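Local coordinates for adhesion and penetration protein autotransporter (Haemophilus influenzae, PDB 3SYJ) that promotes adherence to and invasion of host cells by directly binding a host cell structure, and is probably also a serine protease, at residues A[592-597]-A[619-624]; A[278-283]-A[340-345]; A[114-119]-A[252-257]. All blocks are in the same frame, centred on the assembly; numbering follows the deposited sequence.

Contact 1. Residues A[592-597]-A[619-624]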
loop_
_atom_site.group_PDB
_atom_site.type_symbol
_atom_site.label_atom_id
_atom_site.label_comp_id
_atom_site.label_asym_id
_atom_site.label_seq_id
_atom_site.Cartn_x
_atom_site.Cartn_y
_atom_site.Cartn_z
ATOM N N ARG A 592 -5.902 -9.848 36.709
ATOM C CA ARG A 592 -6.069 -9.862 38.165
ATOM C C ARG A 592 -5.271 -10.989 38.824
ATOM O O ARG A 592 -4.980 -12.010 38.197
ATOM C CB ARG A 592 -7.546 -9.997 38.543
ATOM C CG ARG A 592 -8.231 -11.223 37.959
ATOM C CD ARG A 592 -9.308 -11.727 38.897
ATOM N NE ARG A 592 -8.712 -12.207 40.139
ATOM C CZ ARG A 592 -9.363 -12.358 41.288
ATOM N NH1 ARG A 592 -10.655 -12.072 41.374
ATOM N NH2 ARG A 592 -8.713 -12.796 42.357
ATOM N N PRO A 593 -4.926 -10.814 40.105
ATOM C CA PRO A 593 -4.175 -11.888 40.760
ATOM C C PRO A 593 -4.982 -13.182 40.751
ATOM O O PRO A 593 -6.210 -13.146 40.861
ATOM C CB PRO A 593 -4.006 -11.371 42.194
ATOM C CG PRO A 593 -4.190 -9.888 42.104
ATOM C CD PRO A 593 -5.183 -9.675 41.006
ATOM N N THR A 594 -4.313 -14.314 40.592
ATOM C CA THR A 594 -4.985 -15.595 40.772
ATOM C C THR A 594 -5.500 -15.628 42.205
ATOM O O THR A 594 -4.789 -15.231 43.122
ATOM C CB THR A 594 -4.013 -16.768 40.561
ATOM O OG1 THR A 594 -3.467 -16.696 39.240
ATOM C CG2 THR A 594 -4.723 -18.102 40.753
ATOM N N PRO A 595 -6.749 -16.069 42.407
ATOM C CA PRO A 595 -7.290 -16.181 43.767
ATOM C C PRO A 595 -6.536 -17.202 44.617
ATOM O O PRO A 595 -6.129 -18.241 44.103
ATOM C CB PRO A 595 -8.719 -16.679 43.529
ATOM C CG PRO A 595 -9.049 -16.262 42.142
ATOM C CD PRO A 595 -7.770 -16.331 41.375
ATOM N N HIS A 596 -6.366 -16.915 45.905
ATOM C CA HIS A 596 -5.808 -17.892 46.838
ATOM C C HIS A 596 -6.577 -17.847 48.154
ATOM O O HIS A 596 -7.035 -16.787 48.578
ATOM C CB HIS A 596 -4.317 -17.634 47.093
ATOM C CG HIS A 596 -3.425 -18.011 45.950
ATOM N ND1 HIS A 596 -3.179 -19.321 45.597
ATOM C CD2 HIS A 596 -2.710 -17.249 45.088
ATOM C CE1 HIS A 596 -2.359 -19.348 44.561
ATOM N NE2 HIS A 596 -2.059 -18.105 44.232
ATOM N N ALA A 597 -6.713 -18.996 48.806
ATOM C CA ALA A 597 -7.415 -19.066 50.084
ATOM C C ALA A 597 -6.809 -18.120 51.122
ATOM O O ALA A 597 -5.581 -18.046 51.282
ATOM C CB ALA A 597 -7.426 -20.481 50.597
ATOM N N ASP A 619 2.408 -11.867 43.527
ATOM C CA ASP A 619 2.675 -10.851 42.508
ATOM C C ASP A 619 3.088 -11.436 41.150
ATOM O O ASP A 619 2.967 -10.771 40.122
ATOM C CB ASP A 619 3.748 -9.873 43.024
ATOM C CG ASP A 619 3.576 -8.460 42.481
ATOM O OD1 ASP A 619 2.455 -8.097 42.057
ATOM O OD2 ASP A 619 4.572 -7.706 42.497
ATOM N N HIS A 620 3.587 -12.672 41.148
ATOM C CA HIS A 620 3.999 -13.344 39.916
ATOM C C HIS A 620 2.920 -14.286 39.388
ATOM O O HIS A 620 3.095 -14.926 38.351
ATOM C CB HIS A 620 5.266 -14.158 40.160
ATOM C CG HIS A 620 5.048 -15.350 41.040
ATOM N ND1 HIS A 620 5.182 -15.297 42.412
ATOM C CD2 HIS A 620 4.691 -16.623 40.746
ATOM C CE1 HIS A 620 4.919 -16.486 42.925
ATOM N NE2 HIS A 620 4.615 -17.308 41.936
ATOM N N ASP A 621 1.815 -14.389 40.115
ATOM C CA ASP A 621 0.765 -15.344 39.784
ATOM C C ASP A 621 -0.545 -14.598 39.516
ATOM O O ASP A 621 -1.376 -14.423 40.414
ATOM C CB ASP A 621 0.610 -16.348 40.932
ATOM C CG ASP A 621 -0.496 -17.348 40.693
ATOM O OD1 ASP A 621 -0.939 -17.485 39.541
ATOM O OD2 ASP A 621 -0.925 -18.005 41.663
ATOM N N TRP A 622 -0.700 -14.142 38.272
ATOM C CA TRP A 622 -1.877 -13.393 37.830
ATOM C C TRP A 622 -2.586 -14.099 36.682
ATOM O O TRP A 622 -1.973 -14.874 35.947
ATOM C CB TRP A 622 -1.470 -11.993 37.359
ATOM C CG TRP A 622 -1.353 -10.996 38.459
ATOM C CD1 TRP A 622 -0.706 -11.160 39.653
ATOM C CD2 TRP A 622 -1.882 -9.662 38.468
ATOM N NE1 TRP A 622 -0.816 -10.016 40.405
ATOM C CE2 TRP A 622 -1.530 -9.083 39.702
ATOM C CE3 TRP A 622 -2.629 -8.906 37.555
ATOM C CZ2 TRP A 622 -1.891 -7.778 40.045
ATOM C CZ3 TRP A 622 -2.988 -7.616 37.899
ATOM C CH2 TRP A 622 -2.617 -7.064 39.132
ATOM N N ILE A 623 -3.878 -13.815 36.534
ATOM C CA ILE A 623 -4.666 -14.301 35.407
ATOM C C ILE A 623 -4.568 -13.328 34.234
ATOM O O ILE A 623 -4.737 -12.116 34.406
ATOM C CB ILE A 623 -6.153 -14.457 35.791
ATOM C CG1 ILE A 623 -6.285 -15.330 37.047
ATOM C CG2 ILE A 623 -6.941 -15.029 34.623
ATOM C CD1 ILE A 623 -7.708 -15.569 37.518
ATOM N N ASN A 624 -4.293 -13.856 33.043
ATOM C CA ASN A 624 -4.226 -13.029 31.840
ATOM C C ASN A 624 -5.598 -12.839 31.186
ATOM O O ASN A 624 -6.378 -13.789 31.077
ATOM C CB ASN A 624 -3.233 -13.624 30.842
ATOM C CG ASN A 624 -1.798 -13.557 31.344
ATOM O OD1 ASN A 624 -1.396 -12.591 31.999
ATOM N ND2 ASN A 624 -1.022 -14.587 31.042
HETATM O O HOH W 1 -2.072 -14.272 43.196
#
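An antiparallel beta bridge within the second beta-solenoid repeat region pairs Arg592 and Pro593 of strand 586-593 with Trp622 and Ile623 of strand 622-629. Ile623 N donates to Arg592 O at 2.7 Å, while the return bond from Arg592 N to Ile623 O is weak. Pro593, lacking an N-H, suits the non-hydrogen-bonded pair with Trp622: its CA sits 3.7 Å over the centroid of the indole five-membered ring in a CH-pi contact, and its CG lies 3.7 Å from Trp622 CE2. Thr594 N then reaches Asp621 O at 2.9 Å. With CG anti to the backbone N (chi1 178°), Asp621 holds its carboxylate where two side chains meet it. Thr594 OG1 donates to OD1 of Asp621 at 2.7 Å from above the carboxylate plane; His596 NE2 donates to OD2 of Asp621 at 2.8 Å, ring and carboxylate planes 64° apart. His596 ND1 is hydrogen-bonded to Asp14 OD2 of helix 9-17, and two carboxylate partners would favour a protonated imidazole. Here the antiparallel pairing, set among mostly parallel strands, brings together the two ends of the 598-618 excursion from the beta-solenoid stem of an autotransporter passenger domain.

Contact 2. Residues A[278-283]-A[340-345]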
loop_
_atom_site.group_PDB
_atom_site.type_symbol
_atom_site.label_atom_id
_atom_site.label_comp_id
_atom_site.label_asym_id
_atom_site.label_seq_id
_atom_site.Cartn_x
_atom_site.Cartn_y
_atom_site.Cartn_z
ATOM N N GLY A 278 -54.860 -28.534 31.714
ATOM C CA GLY A 278 -55.407 -28.642 33.053
ATOM C C GLY A 278 -55.636 -27.291 33.705
ATOM O O GLY A 278 -54.975 -26.309 33.381
ATOM N N VAL A 279 -56.583 -27.236 34.631
ATOM C CA VAL A 279 -56.886 -25.994 35.328
ATOM C C VAL A 279 -57.038 -26.275 36.819
ATOM O O VAL A 279 -57.954 -26.984 37.242
ATOM C CB VAL A 279 -58.159 -25.310 34.768
ATOM C CG1 VAL A 279 -58.500 -24.065 35.579
ATOM C CG2 VAL A 279 -57.975 -24.949 33.296
ATOM N N TYR A 280 -56.119 -25.723 37.606
ATOM C CA TYR A 280 -56.065 -25.988 39.036
ATOM C C TYR A 280 -56.312 -24.701 39.803
ATOM O O TYR A 280 -55.872 -23.630 39.383
ATOM C CB TYR A 280 -54.705 -26.600 39.398
ATOM C CG TYR A 280 -54.363 -27.768 38.509
ATOM C CD1 TYR A 280 -54.773 -29.058 38.832
ATOM C CD2 TYR A 280 -53.668 -27.582 37.327
ATOM C CE1 TYR A 280 -54.485 -30.128 38.003
ATOM C CE2 TYR A 280 -53.380 -28.650 36.491
ATOM C CZ TYR A 280 -53.793 -29.915 36.831
ATOM O OH TYR A 280 -53.496 -30.966 35.992
ATOM N N THR A 281 -57.039 -24.799 40.910
ATOM C CA THR A 281 -57.294 -23.638 41.753
ATOM C C THR A 281 -56.840 -23.944 43.174
ATOM O O THR A 281 -57.208 -24.972 43.747
ATOM C CB THR A 281 -58.783 -23.234 41.762
ATOM O OG1 THR A 281 -59.278 -23.176 40.419
ATOM C CG2 THR A 281 -58.959 -21.875 42.419
ATOM N N ILE A 282 -56.035 -23.051 43.736
ATOM C CA ILE A 282 -55.411 -23.298 45.026
ATOM C C ILE A 282 -55.835 -22.265 46.055
ATOM O O ILE A 282 -55.955 -21.077 45.755
ATOM C CB ILE A 282 -53.860 -23.312 44.913
ATOM C CG1 ILE A 282 -53.215 -23.760 46.228
ATOM C CG2 ILE A 282 -53.329 -21.947 44.503
ATOM C CD1 ILE A 282 -51.737 -24.109 46.096
ATOM N N SER A 283 -56.072 -22.730 47.274
ATOM C CA SER A 283 -56.353 -21.833 48.380
ATOM C C SER A 283 -55.864 -22.475 49.669
ATOM O O SER A 283 -55.626 -23.683 49.718
ATOM C CB SER A 283 -57.851 -21.553 48.463
ATOM O OG SER A 283 -58.577 -22.764 48.573
ATOM N N LEU A 340 -45.226 -29.268 45.846
ATOM C CA LEU A 340 -46.230 -29.662 44.865
ATOM C C LEU A 340 -45.596 -29.827 43.502
ATOM O O LEU A 340 -44.653 -29.116 43.163
ATOM C CB LEU A 340 -47.342 -28.623 44.782
ATOM C CG LEU A 340 -48.103 -28.334 46.071
ATOM C CD1 LEU A 340 -48.919 -27.066 45.886
ATOM C CD2 LEU A 340 -48.988 -29.509 46.479
ATOM N N TYR A 341 -46.119 -30.766 42.724
ATOM C CA TYR A 341 -45.588 -31.042 41.395
ATOM C C TYR A 341 -46.704 -30.951 40.365
ATOM O O TYR A 341 -47.676 -31.704 40.423
ATOM C CB TYR A 341 -44.916 -32.423 41.344
ATOM C CG TYR A 341 -44.345 -32.789 39.986
ATOM C CD1 TYR A 341 -43.126 -32.274 39.559
ATOM C CD2 TYR A 341 -45.023 -33.656 39.134
ATOM C CE1 TYR A 341 -42.603 -32.606 38.312
ATOM C CE2 TYR A 341 -44.507 -33.997 37.891
ATOM C CZ TYR A 341 -43.300 -33.467 37.483
ATOM O OH TYR A 341 -42.786 -33.806 36.246
ATOM N N PHE A 342 -46.559 -30.015 39.432
ATOM C CA PHE A 342 -47.554 -29.781 38.400
ATOM C C PHE A 342 -46.968 -30.145 37.051
ATOM O O PHE A 342 -45.916 -29.633 36.659
ATOM C CB PHE A 342 -47.944 -28.306 38.348
ATOM C CG PHE A 342 -48.725 -27.819 39.540
ATOM C CD1 PHE A 342 -50.110 -27.845 39.537
ATOM C CD2 PHE A 342 -48.074 -27.277 40.639
ATOM C CE1 PHE A 342 -50.835 -27.369 40.623
ATOM C CE2 PHE A 342 -48.790 -26.803 41.735
ATOM C CZ PHE A 342 -50.172 -26.848 41.724
ATOM N N MET A 343 -47.663 -31.015 36.334
ATOM C CA MET A 343 -47.271 -31.374 34.983
ATOM C C MET A 343 -48.423 -31.132 34.003
ATOM O O MET A 343 -49.580 -31.360 34.337
ATOM C CB MET A 343 -46.848 -32.839 34.941
ATOM C CG MET A 343 -46.267 -33.277 33.607
ATOM S SD MET A 343 -46.274 -35.073 33.438
ATOM C CE MET A 343 -46.143 -35.582 35.157
ATOM N N ASP A 344 -48.121 -30.635 32.821
ATOM C CA ASP A 344 -49.056 -30.484 31.723
ATOM C C ASP A 344 -48.342 -30.530 30.384
ATOM O O ASP A 344 -47.312 -29.948 30.221
ATOM C CB ASP A 344 -49.864 -29.206 31.861
ATOM C CG ASP A 344 -51.137 -29.200 31.034
ATOM O OD1 ASP A 344 -52.178 -29.372 31.565
ATOM O OD2 ASP A 344 -51.112 -28.930 29.879
ATOM N N GLN A 345 -48.922 -31.246 29.440
ATOM C CA GLN A 345 -48.392 -31.414 28.106
ATOM C C GLN A 345 -48.812 -30.329 27.120
ATOM O O GLN A 345 -48.315 -30.251 26.068
ATOM C CB GLN A 345 -48.703 -32.809 27.592
ATOM C CG GLN A 345 -47.927 -33.892 28.324
ATOM C CD GLN A 345 -48.377 -35.308 28.025
ATOM O OE1 GLN A 345 -47.563 -36.160 27.736
ATOM N NE2 GLN A 345 -49.658 -35.559 28.087
HETATM O O HOH W 2 -52.127 -30.685 33.793
#
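Strands 279-283 and 340-343 run nearly antiparallel, at 157°, with their axes 10.2 Å apart at closest approach, so they face each other through side chains instead of pairing as backbone neighbours. Between them Tyr280 and Phe342 form a T-shaped pair: the edge of Phe342 meets the face of Tyr280, centroids of the two rings 5.7 Å apart and planes at 69°. Beside the rings, the ends of Ile282 and Leu340 meet, CD1 to CD1 at 4.1 Å, as suits branched aliphatic residues in a buried layer between strands. The other end of the contact is polar. In Asp344 a chi1 of -161° swings the carboxylate away from its own backbone N, and OD1 accepts a hydrogen bond from Gly278 N at 2.8 Å on the syn side. Having no side chain, Gly278 allows both this carboxylate and the Tyr280 hydroxyl to come close. Tyr280 OH, also hydrogen-bonded to Thr273 OG1, donates to a water at 2.6 Å, which in turn donates to Met343 O and Asp344 OD1. Asp344 OD2 accepts from the backbone N of Asn277 and Lys346, donors that would favour the charged carboxylate. Around this core, Gly278 and Tyr280 bond through their backbones to Ser349 of strand 348-352, Ile292 of strand 289-294 packs on Ile282, Leu340 and Phe342, and Leu271 of strand 269-272 touches both rings.

Contact 3. Residues A[114-119]-A[252-257]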
loop_
_atom_site.group_PDB
_atom_site.type_symbol
_atom_site.label_atom_id
_atom_site.label_comp_id
_atom_site.label_asym_id
_atom_site.label_seq_id
_atom_site.Cartn_x
_atom_site.Cartn_y
_atom_site.Cartn_z
ATOM N N ASP A 114 -27.528 -44.662 64.034
ATOM C CA ASP A 114 -28.391 -43.482 64.040
ATOM C C ASP A 114 -27.677 -42.134 64.219
ATOM O O ASP A 114 -28.327 -41.118 64.460
ATOM C CB ASP A 114 -29.539 -43.646 65.058
ATOM C CG ASP A 114 -29.043 -43.845 66.486
ATOM O OD1 ASP A 114 -27.841 -43.620 66.737
ATOM O OD2 ASP A 114 -29.857 -44.219 67.358
ATOM N N ASP A 115 -26.351 -42.118 64.101
ATOM C CA ASP A 115 -25.626 -40.849 64.053
ATOM C C ASP A 115 -25.613 -40.382 62.596
ATOM O O ASP A 115 -24.597 -40.472 61.897
ATOM C CB ASP A 115 -24.204 -41.004 64.598
ATOM C CG ASP A 115 -23.563 -39.674 64.974
ATOM O OD1 ASP A 115 -24.226 -38.617 64.871
ATOM O OD2 ASP A 115 -22.382 -39.691 65.379
ATOM N N TYR A 116 -26.764 -39.900 62.142
ATOM C CA TYR A 116 -26.966 -39.586 60.737
ATOM C C TYR A 116 -28.268 -38.827 60.595
ATOM O O TYR A 116 -29.290 -39.253 61.125
ATOM C CB TYR A 116 -27.043 -40.887 59.937
ATOM C CG TYR A 116 -27.084 -40.715 58.435
ATOM C CD1 TYR A 116 -26.011 -41.104 57.651
ATOM C CD2 TYR A 116 -28.199 -40.172 57.800
ATOM C CE1 TYR A 116 -26.039 -40.961 56.277
ATOM C CE2 TYR A 116 -28.238 -40.025 56.420
ATOM C CZ TYR A 116 -27.151 -40.420 55.667
ATOM O OH TYR A 116 -27.162 -40.284 54.302
ATOM N N HIS A 117 -28.241 -37.697 59.896
ATOM C CA HIS A 117 -29.488 -36.989 59.598
ATOM C C HIS A 117 -29.499 -36.283 58.231
ATOM O O HIS A 117 -28.447 -35.970 57.669
ATOM C CB HIS A 117 -29.896 -36.035 60.739
ATOM C CG HIS A 117 -29.017 -34.831 60.888
ATOM N ND1 HIS A 117 -29.057 -34.020 62.002
ATOM C CD2 HIS A 117 -28.073 -34.302 60.073
ATOM C CE1 HIS A 117 -28.180 -33.039 61.867
ATOM N NE2 HIS A 117 -27.569 -33.187 60.705
ATOM N N ASN A 118 -30.704 -36.050 57.709
ATOM C CA ASN A 118 -30.910 -35.436 56.396
ATOM C C ASN A 118 -31.779 -34.182 56.481
ATOM O O ASN A 118 -32.942 -34.205 56.082
ATOM C CB ASN A 118 -31.582 -36.430 55.454
ATOM C CG ASN A 118 -30.605 -37.113 54.528
ATOM O OD1 ASN A 118 -29.829 -36.455 53.835
ATOM N ND2 ASN A 118 -30.649 -38.437 54.492
ATOM N N PRO A 119 -31.217 -33.083 57.005
ATOM C CA PRO A 119 -31.972 -31.847 57.231
ATOM C C PRO A 119 -32.625 -31.294 55.969
ATOM O O PRO A 119 -32.051 -31.348 54.877
ATOM C CB PRO A 119 -30.906 -30.872 57.736
ATOM C CG PRO A 119 -29.852 -31.734 58.328
ATOM C CD PRO A 119 -29.830 -32.982 57.484
ATOM N N GLN A 252 -19.486 -42.873 57.956
ATOM C CA GLN A 252 -20.787 -43.475 57.706
ATOM C C GLN A 252 -21.165 -43.243 56.240
ATOM O O GLN A 252 -21.261 -42.098 55.795
ATOM C CB GLN A 252 -21.837 -42.861 58.627
ATOM C CG GLN A 252 -21.645 -43.219 60.086
ATOM C CD GLN A 252 -21.800 -44.697 60.334
ATOM O OE1 GLN A 252 -20.837 -45.383 60.660
ATOM N NE2 GLN A 252 -23.013 -45.200 60.169
ATOM N N LEU A 253 -21.357 -44.324 55.488
ATOM C CA LEU A 253 -21.733 -44.212 54.082
ATOM C C LEU A 253 -23.075 -43.491 53.937
ATOM O O LEU A 253 -23.899 -43.524 54.846
ATOM C CB LEU A 253 -21.786 -45.594 53.421
ATOM C CG LEU A 253 -20.480 -46.402 53.415
ATOM C CD1 LEU A 253 -20.680 -47.728 52.697
ATOM C CD2 LEU A 253 -19.335 -45.629 52.780
ATOM N N VAL A 254 -23.290 -42.825 52.804
ATOM C CA VAL A 254 -24.539 -42.086 52.608
ATOM C C VAL A 254 -25.682 -43.048 52.324
ATOM O O VAL A 254 -25.478 -44.106 51.726
ATOM C CB VAL A 254 -24.434 -41.046 51.475
ATOM C CG1 VAL A 254 -23.490 -39.913 51.882
ATOM C CG2 VAL A 254 -23.980 -41.713 50.179
ATOM N N ARG A 255 -26.885 -42.663 52.741
ATOM C CA ARG A 255 -28.039 -43.553 52.677
ATOM C C ARG A 255 -29.107 -43.076 51.687
ATOM O O ARG A 255 -30.005 -42.323 52.036
ATOM C CB ARG A 255 -28.602 -43.759 54.084
ATOM C CG ARG A 255 -27.506 -44.209 55.053
ATOM C CD ARG A 255 -27.984 -44.385 56.483
ATOM N NE ARG A 255 -26.852 -44.544 57.394
ATOM C CZ ARG A 255 -26.918 -44.359 58.707
ATOM N NH1 ARG A 255 -28.064 -44.020 59.270
ATOM N NH2 ARG A 255 -25.839 -44.507 59.458
ATOM N N LYS A 256 -28.991 -43.538 50.448
ATOM C CA LYS A 256 -29.844 -43.093 49.354
ATOM C C LYS A 256 -31.309 -43.505 49.541
ATOM O O LYS A 256 -32.218 -42.763 49.177
ATOM C CB LYS A 256 -29.305 -43.661 48.041
ATOM C CG LYS A 256 -29.959 -43.133 46.781
ATOM C CD LYS A 256 -29.116 -42.038 46.153
ATOM C CE LYS A 256 -29.351 -41.948 44.649
ATOM N NZ LYS A 256 -28.916 -43.186 43.931
ATOM N N SER A 257 -31.537 -44.691 50.102
ATOM C CA SER A 257 -32.895 -45.194 50.301
ATOM C C SER A 257 -33.600 -44.458 51.418
ATOM O O SER A 257 -34.809 -44.238 51.364
ATOM C CB SER A 257 -32.886 -46.688 50.619
ATOM O OG SER A 257 -32.955 -47.454 49.430
HETATM O O HOH W 3 -29.456 -40.145 53.254
#
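Segment 114-119 is an irregular loop with Asp115 at the centre of an inverse gamma turn, while 252-257 leaves strand 249-253 and enters helix 256-266, with Arg255 at the N-cap position. The backbones stay apart, the nearest CA atoms being those of Tyr116 and Gln252 at 7.9 Å, and side chains span the gap. Tyr116 does most of this. Its chi1 of -173° points the ring away from its own backbone N and places it against Arg255, and the arginine runs back along one face from the hydroxyl end to the CB end. A straight run of CG, CD and NE lays CD over the ring, 4.0 Å from the Tyr116 centroid, as a CH-pi contact and carries the guanidinium on to the CB end. There it stacks flat, the centres of guanidinium and Tyr116 ring 4.2 Å apart and their planes at 16°. An arginine suits the place because its long aliphatic part and its flat charged end can both cover a ring. The guanidinium is positioned further by Glu113 O, which NH2 bonds, and by a cation-pi contact with Tyr104. At the far end of the ring, Arg255 N donates to Tyr116 OH at 2.9 Å (162°), so one residue holds the tyrosine by both its face and its hydroxyl. A water 2.5 Å from Tyr116 OH donates to Arg255 O at 2.6 Å. Next to Tyr116, Asp115 OD2 bonds to His73 ND1 and forms a salt bridge with Arg239; the Asp115 side chain is about 6 Å from that of Ser218, the active-site serine by similarity. This is consistent with the Ser-His-Asp triad of a chymotrypsin-like S6 peptidase, the aspartate-bearing loop being anchored beside strand 249-253 and helix 256-266.

In the fold
Followed from the N terminus, the chain closes three loops in series, none nesting in or crossing another. Contact 3 comes first, closing a loop of 132 intervening residues within the peptidase S6 region and tying the 114-119 loop to the junction of strand 249-253 and helix 256-266. Contact 2 follows, with 56 residues between its segments, bringing together facing strands at the beginning of the beta-solenoid stem. Contact 1 closes the shortest loop, 21 residues, farther along the stem in the second solenoid repeat region. The centres of contacts 2 and 3 are about 33 Å apart; contact 1 lies about 39 Å from contact 3 and 50 Å from contact 2, centre to centre. No two contacts touch.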